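Local coordinates for protein transcriptional regulator, GntR family (Ralstonia eutropha, PDB 3IHU) that probably binds DNA and regulates transcription as a GntR-family regulator with a winged-helix DNA-binding region and a helical FCD domain, at residues R141-R146 with F161-H165. Residues are numbered along the deposited sequence; the frame is centred on the assembly and turned at random.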
ATOM      1  N   ARG A 141      -8.287   3.717  -0.212  1.00 20.36           N
ATOM      2  CA  ARG A 141      -7.031   3.675   0.538  1.00 20.70           C
ATOM      3  C   ARG A 141      -5.875   4.181  -0.326  1.00 20.92           C
ATOM      4  O   ARG A 141      -5.111   5.077   0.077  1.00 20.12           O
ATOM      5  CB  ARG A 141      -6.731   2.291   1.093  1.00 21.31           C
ATOM      6  CG  ARG A 141      -5.440   2.287   2.015  1.00 21.49           C
ATOM      7  CD  ARG A 141      -4.766   0.928   2.057  1.00 26.31           C
ATOM      8  NE  ARG A 141      -4.214   0.531   0.761  1.00 25.94           N
ATOM      9  CZ  ARG A 141      -3.138   1.070   0.182  1.00 31.04           C
ATOM     10  NH1 ARG A 141      -2.475   2.101   0.718  1.00 33.87           N
ATOM     11  NH2 ARG A 141      -2.742   0.622  -0.995  1.00 30.06           N
ATOM     12  N   ARG A 142      -5.745   3.620  -1.521  1.00 22.15           N
ATOM     13  CA  ARG A 142      -4.682   4.052  -2.412  0.50 22.67           C
ATOM     14  C   ARG A 142      -4.770   5.579  -2.645  1.00 22.77           C
ATOM     15  O   ARG A 142      -3.744   6.267  -2.547  1.00 21.66           O
ATOM     16  CB  ARG A 142      -4.681   3.234  -3.716  0.50 23.49           C
ATOM     17  CG  ARG A 142      -3.303   3.079  -4.360  0.50 25.73           C
ATOM     18  CD  ARG A 142      -3.218   1.961  -5.445  0.50 25.79           C
ATOM     19  NE  ARG A 142      -3.294   0.595  -4.903  0.50 25.12           N
ATOM     20  CZ  ARG A 142      -2.272  -0.092  -4.378  0.50 25.46           C
ATOM     21  NH1 ARG A 142      -1.060   0.438  -4.286  0.50 24.08           N
ATOM     22  NH2 ARG A 142      -2.477  -1.326  -3.929  0.50 24.41           N
ATOM     23  N   HIS A 143      -5.968   6.112  -2.920  1.00 20.91           N
ATOM     24  CA  HIS A 143      -6.143   7.532  -3.117  1.00 20.73           C
ATOM     25  C   HIS A 143      -5.737   8.407  -1.913  1.00 19.33           C
ATOM     26  O   HIS A 143      -5.136   9.480  -2.063  1.00 18.33           O
ATOM     27  CB  HIS A 143      -7.627   7.813  -3.505  1.00 22.08           C
ATOM     28  CG  HIS A 143      -7.881   9.225  -3.878  1.00 25.85           C
ATOM     29  ND1 HIS A 143      -7.110   9.894  -4.810  1.00 30.85           N
ATOM     30  CD2 HIS A 143      -8.824  10.111  -3.462  1.00 28.68           C
ATOM     31  CE1 HIS A 143      -7.561  11.131  -4.941  1.00 29.36           C
ATOM     32  NE2 HIS A 143      -8.598  11.286  -4.139  1.00 27.97           N
ATOM     33  N   PHE A 144      -6.086   7.945  -0.724  1.00 17.85           N
ATOM     34  CA  PHE A 144      -5.705   8.594   0.515  1.00 17.03           C
ATOM     35  C   PHE A 144      -4.177   8.716   0.614  1.00 15.87           C
ATOM     36  O   PHE A 144      -3.644   9.807   0.822  1.00 12.95           O
ATOM     37  CB  PHE A 144      -6.225   7.728   1.659  1.00 17.20           C
ATOM     38  CG  PHE A 144      -5.905   8.230   3.006  1.00 17.75           C
ATOM     39  CD1 PHE A 144      -6.356   9.447   3.419  1.00 20.31           C
ATOM     40  CD2 PHE A 144      -5.174   7.462   3.889  1.00 20.45           C
ATOM     41  CE1 PHE A 144      -6.099   9.890   4.698  1.00 21.29           C
ATOM     42  CE2 PHE A 144      -4.915   7.903   5.176  1.00 17.84           C
ATOM     43  CZ  PHE A 144      -5.391   9.130   5.566  1.00 19.80           C
ATOM     44  N   TYR A 145      -3.487   7.591   0.397  1.00 16.04           N
ATOM     45  CA  TYR A 145      -2.016   7.565   0.467  1.00 17.30           C
ATOM     46  C   TYR A 145      -1.415   8.450  -0.587  1.00 17.77           C
ATOM     47  O   TYR A 145      -0.488   9.213  -0.304  1.00 17.95           O
ATOM     48  CB  TYR A 145      -1.484   6.134   0.329  1.00 16.94           C
ATOM     49  CG  TYR A 145      -1.464   5.381   1.630  1.00 19.88           C
ATOM     50  CD1 TYR A 145      -2.617   5.064   2.303  1.00 22.50           C
ATOM     51  CD2 TYR A 145      -0.250   4.940   2.181  1.00 24.33           C
ATOM     52  CE1 TYR A 145      -2.590   4.382   3.494  1.00 23.37           C
ATOM     53  CE2 TYR A 145      -0.223   4.261   3.382  1.00 25.95           C
ATOM     54  CZ  TYR A 145      -1.379   3.980   4.023  1.00 24.58           C
ATOM     55  OH  TYR A 145      -1.291   3.302   5.178  1.00 25.17           O
ATOM     56  N   ARG A 146      -1.918   8.362  -1.818  1.00 17.69           N
ATOM     57  CA  ARG A 146      -1.391   9.219  -2.870  1.00 19.38           C
ATOM     58  C   ARG A 146      -1.568  10.723  -2.572  1.00 18.48           C
ATOM     59  O   ARG A 146      -0.669  11.546  -2.814  1.00 17.68           O
ATOM     60  CB  ARG A 146      -2.006   8.832  -4.232  1.00 19.52           C
ATOM     61  CG  ARG A 146      -1.783   9.838  -5.372  1.00 26.30           C
ATOM     62  CD  ARG A 146      -0.303  10.204  -5.627  1.00 35.97           C
ATOM     63  NE  ARG A 146       0.546   9.015  -5.822  1.00 42.59           N
ATOM     64  CZ  ARG A 146       0.860   8.467  -6.998  1.00 44.74           C
ATOM     65  NH1 ARG A 146       0.400   8.970  -8.132  1.00 45.86           N
ATOM     66  NH2 ARG A 146       1.644   7.393  -7.032  1.00 45.90           N
ATOM     67  N   PHE A 161       7.656   4.741  -2.222  1.00 33.54           N
ATOM     68  CA  PHE A 161       6.200   4.723  -1.930  1.00 33.36           C
ATOM     69  C   PHE A 161       5.581   3.318  -1.865  1.00 34.03           C
ATOM     70  O   PHE A 161       4.891   2.990  -0.907  1.00 33.34           O
ATOM     71  CB  PHE A 161       5.476   5.608  -2.973  1.00 33.81           C
ATOM     72  CG  PHE A 161       4.012   5.870  -2.681  1.00 31.35           C
ATOM     73  CD1 PHE A 161       3.621   6.479  -1.487  1.00 30.96           C
ATOM     74  CD2 PHE A 161       3.050   5.563  -3.625  1.00 29.06           C
ATOM     75  CE1 PHE A 161       2.275   6.739  -1.218  1.00 27.48           C
ATOM     76  CE2 PHE A 161       1.718   5.818  -3.385  1.00 28.01           C
ATOM     77  CZ  PHE A 161       1.324   6.401  -2.154  1.00 27.57           C
ATOM     78  N   PRO A 162       5.884   2.452  -2.856  1.00 35.97           N
ATOM     79  CA  PRO A 162       5.398   1.043  -2.805  1.00 36.49           C
ATOM     80  C   PRO A 162       5.635   0.271  -1.508  1.00 37.20           C
ATOM     81  O   PRO A 162       4.788  -0.523  -1.099  1.00 38.37           O
ATOM     82  CB  PRO A 162       6.130   0.385  -3.974  1.00 37.39           C
ATOM     83  CG  PRO A 162       6.402   1.508  -4.948  1.00 36.47           C
ATOM     84  CD  PRO A 162       6.555   2.765  -4.140  1.00 35.83           C
ATOM     85  N   THR A 163       6.750   0.476  -0.823  1.00 38.11           N
ATOM     86  CA  THR A 163       6.943  -0.207   0.453  1.00 38.40           C
ATOM     87  C   THR A 163       5.829   0.094   1.458  1.00 37.99           C
ATOM     88  O   THR A 163       5.410  -0.781   2.225  1.00 38.28           O
ATOM     89  CB  THR A 163       8.260   0.194   1.126  1.00 39.10           C
ATOM     90  OG1 THR A 163       9.350  -0.131   0.246  1.00 42.33           O
ATOM     91  CG2 THR A 163       8.424  -0.575   2.489  1.00 39.70           C
ATOM     92  N   ILE A 164       5.365   1.342   1.447  1.00 37.41           N
ATOM     93  CA  ILE A 164       4.391   1.821   2.428  1.00 37.09           C
ATOM     94  C   ILE A 164       3.128   0.989   2.416  1.00 35.85           C
ATOM     95  O   ILE A 164       2.485   0.807   3.442  1.00 37.35           O
ATOM     96  CB  ILE A 164       4.084   3.320   2.159  1.00 36.64           C
ATOM     97  CG1 ILE A 164       5.152   4.193   2.784  1.00 37.39           C
ATOM     98  CG2 ILE A 164       2.767   3.711   2.722  1.00 39.01           C
ATOM     99  CD1 ILE A 164       5.234   5.561   2.185  1.00 37.19           C
ATOM    100  N   HIS A 165       2.792   0.448   1.261  1.00 34.85           N
ATOM    101  CA  HIS A 165       1.507  -0.235   1.051  1.00 34.76           C
ATOM    102  C   HIS A 165       1.445  -1.656   1.631  1.00 32.86           C
ATOM    103  O   HIS A 165       0.349  -2.158   1.919  1.00 33.21           O
ATOM    104  CB  HIS A 165       1.206  -0.284  -0.465  1.00 35.14           C
ATOM    105  CG  HIS A 165       1.031   1.061  -1.084  1.00 37.38           C
ATOM    106  ND1 HIS A 165       0.075   1.953  -0.656  1.00 39.86           N
ATOM    107  CD2 HIS A 165       1.677   1.669  -2.110  1.00 39.47           C
ATOM    108  CE1 HIS A 165       0.126   3.048  -1.394  1.00 38.62           C
ATOM    109  NE2 HIS A 165       1.101   2.905  -2.275  1.00 40.88           N
TER
HETATM  110  O   HOH W   1       1.216   2.137   5.752  1.00 25.18           O
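Arg141 reaches across to His165 and donates a hydrogen bond from NH1 to ND1 of the ring, 2.9 Å away. The N-H...N angle is 143°, so the bond is bent. NH1 lies close to the imidazole plane, but the guanidinium plane is turned 64° from it. As ND1 accepts here, any proton on the ring would be expected on NE2. The Arg141 chain runs out extended and bends at chi3, which brings its end to the histidine. In the conformer given, Arg142 NH1 stands over one face of the same ring, 3.7 Å from CD2; a second conformer makes this doubtful. Glu30 forms a salt bridge with Arg141 NE, and also with Arg142 NH2 in the conformer given, which probably offsets charge.

The tight part lies around Tyr145. Its CB packs against Phe161 CZ at 3.8 Å and against the edge of the His165 ring, with CE1 3.9 Å away. Phe161 CG is anti to its backbone N (chi1 -171°), which places CZ of the ring against Tyr145. NE2 of His165 sits above one face of this phenyl ring, near its rim. A water bridges Tyr145 OH (2.8 Å) and Ile164 O (3.0 Å), to which it donates.

Arg146 marks the looser, solvent-exposed side. Its NH2 stays 4.0 Å from Phe161 CE2, and its NE has a weak, long ion pair with Glu150. The short segment axes are 11.5 Å apart, so long side chains span most of the gap, though the Phe161 ring also reaches the backbone at Tyr145 and Arg146. This is helix-to-helix packing within the all-helical FCD domain of a GntR-family regulator, joining helix 134-152 to the end of helix 155-165.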